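Local coordinates for hemolysin-related protein (Vibrio cholerae serotype O1, PDB 5V6C) that probably binds carbohydrate through this beta-prism lectin domain, one part of a larger hemolysin-related protein that carries a signal peptide, at residues P5-S10 with V68-G73. Numbering follows the deposited sequence.
Sequences PIFGYS and VEVTSG
F7 meets V70 and V68 at about right angles, its ring spanning two inward-facing valines of strand 65-75, an instance of how sheets of a beta prism meet largely through buried side chains. No hydrogen bond passes directly between the segments. At the near end of the ring, F7 CG lies 3.9 Å from V70 CG2; at the far end, F7 CZ comes within 3.8 Å of V68 CG2. The valines present the same branch by different rotations: in V70, CG2 is anti to the carbonyl carbon (CG1 anti to the backbone N, chi1 -177°), whereas in V68 it sits between backbone N and carbonyl carbon. P5 O lies over one face of the phenyl ring, 3.6 Å above its plane and offset toward the rim.

Farther along, Y9 extends alongside S72, with Y9 CE1 4.1 Å from S72 CB, and brings its OH to 3.8 Å from G73 CA. One water links the hydroxyls, 2.9 Å from S72 OG and more weakly bound to Y9 OH.

Strand 7-8 edges its own sheet, paired with strand 131-137, whose F134 also touches F7 and V70. Strand 65-75 lies between strands 80-89 and 106-112; from the latter, E109 OE1 accepts a hydrogen bond from G8 N, adding a polar tie between the two sheets.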
ATOM      1  N   PRO A   5       1.661  -8.016   8.965  1.00 14.60           N
ATOM      2  CA  PRO A   5       2.902  -8.486   8.349  1.00 13.48           C
ATOM      3  C   PRO A   5       3.358  -7.520   7.269  1.00 13.39           C
ATOM      4  O   PRO A   5       2.671  -6.558   6.920  1.00 12.86           O
ATOM      5  CB  PRO A   5       2.521  -9.850   7.767  1.00 22.12           C
ATOM      6  CG  PRO A   5       1.059  -9.754   7.525  1.00 16.82           C
ATOM      7  CD  PRO A   5       0.514  -8.873   8.614  1.00 11.28           C
ATOM      8  N   ILE A   6       4.548  -7.785   6.738  1.00 11.87           N
ATOM      9  CA  ILE A   6       5.077  -7.004   5.628  1.00 11.67           C
ATOM     10  C   ILE A   6       4.516  -7.605   4.345  1.00 14.10           C
ATOM     11  O   ILE A   6       4.828  -8.745   3.997  1.00 13.78           O
ATOM     12  CB  ILE A   6       6.611  -6.995   5.616  1.00  9.85           C
ATOM     13  CG1 ILE A   6       7.162  -6.413   6.923  1.00 15.27           C
ATOM     14  CG2 ILE A   6       7.124  -6.181   4.439  1.00 12.68           C
ATOM     15  CD1 ILE A   6       8.648  -6.615   7.112  1.00 10.59           C
ATOM     16  N   PHE A   7       3.671  -6.847   3.647  1.00 14.33           N
ATOM     17  CA  PHE A   7       3.179  -7.272   2.344  1.00 12.72           C
ATOM     18  C   PHE A   7       4.233  -6.983   1.279  1.00 12.63           C
ATOM     19  O   PHE A   7       5.002  -6.025   1.383  1.00 12.31           O
ATOM     20  CB  PHE A   7       1.868  -6.560   1.999  1.00 14.11           C
ATOM     21  CG  PHE A   7       0.829  -6.647   3.078  1.00  6.65           C
ATOM     22  CD1 PHE A   7       0.062  -7.786   3.233  1.00  9.34           C
ATOM     23  CD2 PHE A   7       0.622  -5.585   3.939  1.00 10.18           C
ATOM     24  CE1 PHE A   7      -0.891  -7.867   4.231  1.00 10.62           C
ATOM     25  CE2 PHE A   7      -0.323  -5.656   4.934  1.00  9.14           C
ATOM     26  CZ  PHE A   7      -1.083  -6.801   5.082  1.00 10.60           C
ATOM     27  N   GLY A   8       4.273  -7.834   0.260  1.00 10.99           N
ATOM     28  CA  GLY A   8       5.252  -7.666  -0.808  1.00 12.37           C
ATOM     29  C   GLY A   8       6.640  -8.097  -0.377  1.00 15.43           C
ATOM     30  O   GLY A   8       6.835  -9.215   0.114  1.00 17.31           O
ATOM     31  N   TYR A   9       7.617  -7.206  -0.566  1.00 14.35           N
ATOM     32  CA  TYR A   9       9.022  -7.488  -0.295  1.00 12.06           C
ATOM     33  C   TYR A   9       9.603  -6.416   0.617  1.00 16.22           C
ATOM     34  O   TYR A   9       9.096  -5.293   0.694  1.00 12.91           O
ATOM     35  CB  TYR A   9       9.847  -7.536  -1.587  1.00 17.94           C
ATOM     36  CG  TYR A   9       9.222  -8.333  -2.702  1.00 17.11           C
ATOM     37  CD1 TYR A   9       8.320  -7.747  -3.578  1.00 15.63           C
ATOM     38  CD2 TYR A   9       9.544  -9.670  -2.887  1.00 21.58           C
ATOM     39  CE1 TYR A   9       7.748  -8.473  -4.606  1.00 18.27           C
ATOM     40  CE2 TYR A   9       8.981 -10.404  -3.910  1.00 19.81           C
ATOM     41  CZ  TYR A   9       8.082  -9.799  -4.767  1.00 24.24           C
ATOM     42  OH  TYR A   9       7.517 -10.523  -5.792  1.00 26.16           O
ATOM     43  N   SER A  10      10.713  -6.762   1.280  1.00 14.74           N
ATOM     44  CA  SER A  10      11.358  -5.858   2.227  1.00 16.12           C
ATOM     45  C   SER A  10      12.839  -5.657   1.913  1.00 15.67           C
ATOM     46  O   SER A  10      13.627  -5.342   2.807  1.00 16.22           O
ATOM     47  CB  SER A  10      11.187  -6.365   3.660  1.00 16.13           C
ATOM     48  OG  SER A  10      11.616  -7.707   3.787  1.00 19.66           O
ATOM     49  N   VAL A  68      -7.245  -6.184   3.322  1.00 12.87           N
ATOM     50  CA  VAL A  68      -6.502  -5.804   2.131  1.00 11.68           C
ATOM     51  C   VAL A  68      -6.157  -7.056   1.336  1.00 12.16           C
ATOM     52  O   VAL A  68      -5.970  -8.145   1.890  1.00 10.50           O
ATOM     53  CB  VAL A  68      -5.225  -4.999   2.477  1.00 10.05           C
ATOM     54  CG1 VAL A  68      -5.592  -3.633   3.046  1.00 13.82           C
ATOM     55  CG2 VAL A  68      -4.350  -5.754   3.462  1.00  9.54           C
ATOM     56  N   GLU A  69      -6.102  -6.893   0.017  1.00 11.61           N
ATOM     57  CA  GLU A  69      -5.668  -7.932  -0.906  1.00 13.52           C
ATOM     58  C   GLU A  69      -4.555  -7.329  -1.751  1.00 12.27           C
ATOM     59  O   GLU A  69      -4.809  -6.440  -2.569  1.00 10.16           O
ATOM     60  CB  GLU A  69      -6.838  -8.410  -1.764  1.00 12.82           C
ATOM     61  CG  GLU A  69      -6.528  -9.547  -2.705  1.00 18.12           C
ATOM     62  CD  GLU A  69      -7.760 -10.004  -3.469  1.00 12.35           C
ATOM     63  OE1 GLU A  69      -8.099  -9.370  -4.485  1.00 17.26           O
ATOM     64  OE2 GLU A  69      -8.400 -10.983  -3.041  1.00 26.93           O
ATOM     65  N   VAL A  70      -3.324  -7.782  -1.530  1.00  9.53           N
ATOM     66  CA  VAL A  70      -2.136  -7.168  -2.115  1.00  8.37           C
ATOM     67  C   VAL A  70      -1.587  -8.103  -3.181  1.00 11.01           C
ATOM     68  O   VAL A  70      -1.226  -9.251  -2.887  1.00 12.99           O
ATOM     69  CB  VAL A  70      -1.069  -6.870  -1.050  1.00  8.50           C
ATOM     70  CG1 VAL A  70       0.129  -6.156  -1.669  1.00  6.94           C
ATOM     71  CG2 VAL A  70      -1.660  -6.045   0.096  1.00 10.19           C
ATOM     72  N   THR A  71      -1.505  -7.611  -4.411  1.00 10.10           N
ATOM     73  CA  THR A  71      -0.930  -8.363  -5.517  1.00  9.53           C
ATOM     74  C   THR A  71       0.468  -7.838  -5.810  1.00 12.73           C
ATOM     75  O   THR A  71       0.662  -6.635  -6.011  1.00  9.32           O
ATOM     76  CB  THR A  71      -1.808  -8.265  -6.765  1.00 10.87           C
ATOM     77  OG1 THR A  71      -3.114  -8.781  -6.471  1.00  9.95           O
ATOM     78  CG2 THR A  71      -1.202  -9.058  -7.924  1.00  9.25           C
ATOM     79  N   SER A  72       1.438  -8.747  -5.817  1.00  9.04           N
ATOM     80  CA  SER A  72       2.817  -8.423  -6.133  1.00 12.17           C
ATOM     81  C   SER A  72       3.376  -9.504  -7.043  1.00 13.10           C
ATOM     82  O   SER A  72       2.891 -10.640  -7.061  1.00 11.58           O
ATOM     83  CB  SER A  72       3.667  -8.306  -4.865  1.00 13.71           C
ATOM     84  OG  SER A  72       3.718  -9.545  -4.182  1.00 15.29           O
ATOM     85  N   GLY A  73       4.405  -9.143  -7.804  1.00 12.93           N
ATOM     86  CA  GLY A  73       5.043 -10.109  -8.678  1.00 13.46           C
ATOM     87  C   GLY A  73       6.066  -9.450  -9.580  1.00 15.11           C
ATOM     88  O   GLY A  73       6.565  -8.360  -9.290  1.00 12.60           O
TER
HETATM   89  O   HOH W   1       5.596 -11.695  -4.107  1.00 28.71           O